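Local structure of gamma-glutamyltranspeptidase (Ggt) (Helicobacter pylori 26695, 5BPK) at residues G58-D63 with Y150-L155; G135-V140 with E254-Y259. The protein probably cleaves the gamma-glutamyl bond of glutathione and related compounds and transfers the gamma-glutamyl group to water or an acceptor, as an N-terminal nucleophile hydrolase. All coordinates share one frame; numbering follows the deposited sequence.

How the contacts relate
Helix 139-150 joins the two contacts: contact 2 involves the turn that leads into it and contact 1 the loop that leaves it; their centres lie about 24 Å apart and their nearest atoms about 7 Å, without touching. Contact 1 is partly buried and sits farther from the centre of the chain; it is polar, with the carboxylate of D63 and the amide of N60 gripping the segment 150-155. Contact 2 is buried and has no hydrogen bond between its segments; V136, L256 and the ring of Y259 pack there, while the polar ends of D255 and Y259 bond to other parts of the chain.

Contact 1 (G58-D63 with Y150-L155); sequences GGNAID and YGTKKL
D63 turns its carboxylate onto the backbone of T152 and K153 and gathers donors on both oxygens. D63 OD1 takes T152 N at 2.8 Å through its syn lone pair, while K153 N, 2.9 Å from the same OD1, comes from above the carboxylate plane, 49° out of it. D63 OD2 receives the hydroxyl T152 OG1 at 2.7 Å on its syn side and N60 N on its anti side, so the group is pinned from several directions, which would probably favour its charged form. The side chains of D63 and T152 meet at about a right angle. N60 completes a capping box with D63: N60 OD1 accepts D63 N almost in line with the C=O bond, and N60 ND2 reaches across to Y150 O at 2.9 Å, in the plane of that carbonyl. The chi1 of 73° sets the N60 amide between its own backbone N and carbonyl carbon, where one end caps the helix and the other holds the loop. Beside this polar cluster I62 CG1 lies 3.8 Å from Y150 CB. The methylenes of K153 pass D63, bringing K153 CE to 3.7 Å from G59 N, and NZ bonds to E57 O. A water bridges G58 O and T152 OG1. G58 is the C-prime residue of a Schellman motif ending helix 45-56, and the capping box starts helix 61-75; the loop between helices 139-150 and 155-168 is thus fastened to the connection between helices 45-56 and 61-75, with D63 also touching L147 and L158.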
loop_
_atom_site.group_PDB
_atom_site.type_symbol
_atom_site.label_atom_id
_atom_site.label_comp_id
_atom_site.label_asym_id
_atom_site.label_seq_id
_atom_site.Cartn_x
_atom_site.Cartn_y
_atom_site.Cartn_z
ATOM N N GLY A 58 -12.035 -20.434 13.613
ATOM C CA GLY A 58 -11.451 -21.494 12.787
ATOM C C GLY A 58 -11.156 -21.164 11.334
ATOM O O GLY A 58 -10.759 -22.044 10.559
ATOM N N GLY A 59 -11.348 -19.906 10.945
ATOM C CA GLY A 59 -10.992 -19.477 9.602
ATOM C C GLY A 59 -9.487 -19.418 9.458
ATOM O O GLY A 59 -8.772 -19.321 10.451
ATOM N N ASN A 60 -9.007 -19.470 8.217
ATOM C CA ASN A 60 -7.577 -19.317 7.949
ATOM C C ASN A 60 -7.222 -17.851 7.661
ATOM O O ASN A 60 -8.085 -16.974 7.706
ATOM C CB ASN A 60 -7.087 -20.292 6.850
ATOM C CG ASN A 60 -7.526 -19.925 5.445
ATOM O OD1 ASN A 60 -7.875 -18.789 5.156
ATOM N ND2 ASN A 60 -7.465 -20.912 4.537
ATOM N N ALA A 61 -5.943 -17.594 7.395
ATOM C CA ALA A 61 -5.462 -16.223 7.217
ATOM C C ALA A 61 -6.152 -15.510 6.042
ATOM O O ALA A 61 -6.342 -14.289 6.084
ATOM C CB ALA A 61 -3.949 -16.209 7.055
ATOM N N ILE A 62 -6.517 -16.268 5.004
ATOM C CA ILE A 62 -7.188 -15.696 3.849
ATOM C C ILE A 62 -8.618 -15.283 4.211
ATOM O O ILE A 62 -9.054 -14.187 3.868
ATOM C CB ILE A 62 -7.179 -16.645 2.630
ATOM C CG1 ILE A 62 -5.756 -16.808 2.051
ATOM C CG2 ILE A 62 -8.158 -16.154 1.553
ATOM C CD1 ILE A 62 -4.840 -17.749 2.814
ATOM N N ASP A 63 -9.350 -16.175 4.880
ATOM C CA ASP A 63 -10.694 -15.846 5.372
ATOM C C ASP A 63 -10.665 -14.528 6.160
ATOM O O ASP A 63 -11.471 -13.633 5.913
ATOM C CB ASP A 63 -11.245 -16.951 6.269
ATOM C CG ASP A 63 -11.379 -18.288 5.559
ATOM O OD1 ASP A 63 -11.868 -18.329 4.404
ATOM O OD2 ASP A 63 -11.009 -19.310 6.176
ATOM N N TYR A 150 -8.113 -19.991 -1.960
ATOM C CA TYR A 150 -7.400 -20.356 -0.733
ATOM C C TYR A 150 -8.189 -20.269 0.571
ATOM O O TYR A 150 -7.664 -20.663 1.607
ATOM C CB TYR A 150 -6.131 -19.512 -0.584
ATOM C CG TYR A 150 -5.138 -19.648 -1.711
ATOM C CD1 TYR A 150 -4.534 -20.877 -1.991
ATOM C CD2 TYR A 150 -4.780 -18.551 -2.490
ATOM C CE1 TYR A 150 -3.623 -21.012 -3.027
ATOM C CE2 TYR A 150 -3.852 -18.677 -3.535
ATOM C CZ TYR A 150 -3.281 -19.909 -3.797
ATOM O OH TYR A 150 -2.367 -20.051 -4.819
ATOM N N GLY A 151 -9.419 -19.759 0.537
ATOM C CA GLY A 151 -10.228 -19.590 1.746
ATOM C C GLY A 151 -10.982 -20.859 2.103
ATOM O O GLY A 151 -10.984 -21.833 1.342
ATOM N N THR A 152 -11.617 -20.843 3.271
ATOM C CA THR A 152 -12.440 -21.964 3.730
ATOM C C THR A 152 -13.844 -21.552 4.169
ATOM O O THR A 152 -14.720 -22.411 4.286
ATOM C CB THR A 152 -11.761 -22.726 4.889
ATOM O OG1 THR A 152 -11.739 -21.909 6.069
ATOM C CG2 THR A 152 -10.354 -23.142 4.509
ATOM N N LYS A 153 -14.069 -20.262 4.415
ATOM C CA LYS A 153 -15.373 -19.774 4.862
ATOM C C LYS A 153 -16.162 -19.160 3.721
ATOM O O LYS A 153 -15.610 -18.843 2.675
ATOM C CB LYS A 153 -15.214 -18.768 5.997
ATOM C CG LYS A 153 -14.523 -19.342 7.219
ATOM C CD LYS A 153 -15.371 -19.225 8.470
ATOM C CE LYS A 153 -14.763 -19.999 9.638
ATOM N NZ LYS A 153 -15.755 -20.235 10.728
ATOM N N LYS A 154 -17.468 -19.043 3.921
ATOM C CA LYS A 154 -18.352 -18.483 2.906
ATOM C C LYS A 154 -18.284 -16.958 2.891
ATOM O O LYS A 154 -18.176 -16.316 3.938
ATOM C CB LYS A 154 -19.789 -18.956 3.132
ATOM C CG LYS A 154 -19.960 -20.476 3.022
ATOM N N LEU A 155 -18.341 -16.383 1.694
ATOM C CA LEU A 155 -18.359 -14.929 1.549
ATOM C C LEU A 155 -19.403 -14.287 2.465
ATOM O O LEU A 155 -19.118 -13.286 3.086
ATOM C CB LEU A 155 -18.600 -14.515 0.094
ATOM C CG LEU A 155 -18.596 -13.000 -0.181
ATOM C CD1 LEU A 155 -17.220 -12.389 0.083
ATOM C CD2 LEU A 155 -19.047 -12.715 -1.603
HETATM O O HOH W 1 -10.201 -22.960 8.047
#

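Contact 2 (G135-V140 with E254-Y259); sequences GVPGTV and EDLASY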
loop_
_atom_site.group_PDB
_atom_site.type_symbol
_atom_site.label_atom_id
_atom_site.label_comp_id
_atom_site.label_asym_id
_atom_site.label_seq_id
_atom_site.Cartn_x
_atom_site.Cartn_y
_atom_site.Cartn_z
ATOM N N GLY A 135 -9.189 4.627 -12.020
ATOM C CA GLY A 135 -9.009 3.364 -12.722
ATOM C C GLY A 135 -10.142 2.402 -12.400
ATOM O O GLY A 135 -10.914 2.617 -11.461
ATOM N N VAL A 136 -10.246 1.331 -13.181
ATOM C CA VAL A 136 -11.291 0.326 -12.958
ATOM C C VAL A 136 -11.025 -0.406 -11.632
ATOM O O VAL A 136 -9.971 -1.003 -11.485
ATOM C CB VAL A 136 -11.344 -0.698 -14.115
ATOM C CG1 VAL A 136 -12.524 -1.625 -13.918
ATOM C CG2 VAL A 136 -11.442 0.015 -15.468
ATOM N N PRO A 137 -11.967 -0.350 -10.659
ATOM C CA PRO A 137 -11.688 -0.938 -9.338
ATOM C C PRO A 137 -11.427 -2.447 -9.358
ATOM O O PRO A 137 -12.152 -3.199 -10.037
ATOM C CB PRO A 137 -12.964 -0.665 -8.556
ATOM C CG PRO A 137 -13.542 0.578 -9.200
ATOM C CD PRO A 137 -13.238 0.399 -10.665
ATOM N N GLY A 138 -10.426 -2.867 -8.589
ATOM C CA GLY A 138 -10.043 -4.266 -8.463
ATOM C C GLY A 138 -10.321 -4.929 -7.132
ATOM O O GLY A 138 -10.263 -6.150 -7.047
ATOM N N THR A 139 -10.600 -4.144 -6.079
ATOM C CA THR A 139 -10.720 -4.709 -4.726
ATOM C C THR A 139 -11.719 -5.849 -4.593
ATOM O O THR A 139 -11.394 -6.870 -4.012
ATOM C CB THR A 139 -11.033 -3.623 -3.707
ATOM O OG1 THR A 139 -9.904 -2.742 -3.656
ATOM C CG2 THR A 139 -11.335 -4.192 -2.305
ATOM N N VAL A 140 -12.930 -5.678 -5.119
ATOM C CA VAL A 140 -13.944 -6.713 -4.937
ATOM C C VAL A 140 -13.519 -8.017 -5.634
ATOM O O VAL A 140 -13.664 -9.127 -5.076
ATOM C CB VAL A 140 -15.324 -6.248 -5.423
ATOM C CG1 VAL A 140 -16.313 -7.396 -5.391
ATOM C CG2 VAL A 140 -15.820 -5.070 -4.545
ATOM N N GLU A 254 -18.472 -2.281 -19.882
ATOM C CA GLU A 254 -17.492 -3.118 -20.570
ATOM C C GLU A 254 -16.181 -3.192 -19.781
ATOM O O GLU A 254 -15.582 -4.268 -19.658
ATOM C CB GLU A 254 -17.217 -2.624 -21.992
ATOM C CG GLU A 254 -16.402 -3.628 -22.823
ATOM C CD GLU A 254 -16.087 -3.154 -24.235
ATOM O OE1 GLU A 254 -16.491 -2.027 -24.610
ATOM O OE2 GLU A 254 -15.423 -3.918 -24.969
ATOM N N ASP A 255 -15.752 -2.061 -19.230
ATOM C CA ASP A 255 -14.568 -2.038 -18.365
ATOM C C ASP A 255 -14.759 -2.970 -17.175
ATOM O O ASP A 255 -13.883 -3.762 -16.836
ATOM C CB ASP A 255 -14.291 -0.631 -17.840
ATOM C CG ASP A 255 -13.665 0.280 -18.869
ATOM O OD1 ASP A 255 -12.607 -0.071 -19.415
ATOM O OD2 ASP A 255 -14.210 1.373 -19.106
ATOM N N LEU A 256 -15.921 -2.872 -16.544
ATOM C CA LEU A 256 -16.183 -3.610 -15.315
ATOM C C LEU A 256 -16.256 -5.109 -15.602
ATOM O O LEU A 256 -15.659 -5.905 -14.879
ATOM C CB LEU A 256 -17.459 -3.104 -14.633
ATOM C CG LEU A 256 -17.384 -1.665 -14.103
ATOM C CD1 LEU A 256 -18.780 -1.092 -13.884
ATOM C CD2 LEU A 256 -16.537 -1.521 -12.843
ATOM N N ALA A 257 -16.953 -5.485 -16.681
ATOM C CA ALA A 257 -17.092 -6.897 -17.056
ATOM C C ALA A 257 -15.768 -7.537 -17.489
ATOM O O ALA A 257 -15.626 -8.765 -17.437
ATOM C CB ALA A 257 -18.151 -7.057 -18.157
ATOM N N SER A 258 -14.812 -6.705 -17.912
ATOM C CA SER A 258 -13.487 -7.175 -18.333
ATOM C C SER A 258 -12.383 -7.045 -17.263
ATOM O O SER A 258 -11.218 -7.398 -17.530
ATOM C CB SER A 258 -13.050 -6.478 -19.628
ATOM O OG SER A 258 -12.896 -5.076 -19.487
ATOM N N TYR A 259 -12.729 -6.591 -16.061
ATOM C CA TYR A 259 -11.719 -6.465 -15.004
ATOM C C TYR A 259 -11.259 -7.856 -14.588
ATOM O O TYR A 259 -12.086 -8.726 -14.291
ATOM C CB TYR A 259 -12.184 -5.691 -13.746
ATOM C CG TYR A 259 -11.002 -5.617 -12.814
ATOM C CD1 TYR A 259 -10.044 -4.630 -12.986
ATOM C CD2 TYR A 259 -10.747 -6.632 -11.892
ATOM C CE1 TYR A 259 -8.906 -4.603 -12.223
ATOM C CE2 TYR A 259 -9.593 -6.626 -11.120
ATOM C CZ TYR A 259 -8.674 -5.609 -11.303
ATOM O OH TYR A 259 -7.521 -5.595 -10.569
#
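V136 and Y259 carry the contact, their side chains running alongside each other and pointing opposite ways. With CG1 anti to the backbone N (chi1 -174°), V136 spreads its two methyls over different partners: V136 CG1 lies 4.0 Å from Y259 CD1 and 4.2 Å from L256 CD2, whereas V136 CG2 rests 3.8 Å from D255 CB. Packing is closest at the far end of the tyrosine. There G138 CA stands over the ring face in a CH-pi contact, 3.9 Å from the Y259 centroid and 29° off the normal, and comes to 3.4 Å from Y259 CZ. P137 O covers the same face nearer the CG end, 3.9 Å from Y259 CG, and its polar need is met by Y232 OH. The ring's reach follows from a chi1 of -178°, which carries it away from its own backbone N and along the 136-138 backbone; Y259 OH then bonds to R103 O, a bond that probably limits swinging of the phenol. Contacts are looser on the L256 side, where P137 CD approaches L256 CD2 only to 4.4 Å. The solvent side is the face of helix 253-257 that carries the exposed E254 and A257, turned from the 135-140 segment. D255 combines both kinds of contact: its CB packs on V136, while OD1 accepts L108 N and OD2 accepts T252 N, so the buried carboxylate is held by backbone donors. The contact thus sets the C-terminal end of helix 253-257 and the chain leading on to strand 262-271 against the turn that opens helix 139-150. Helices 229-232 and 234-246 flank it at L256, and F102 of strand 97-102 touches Y259.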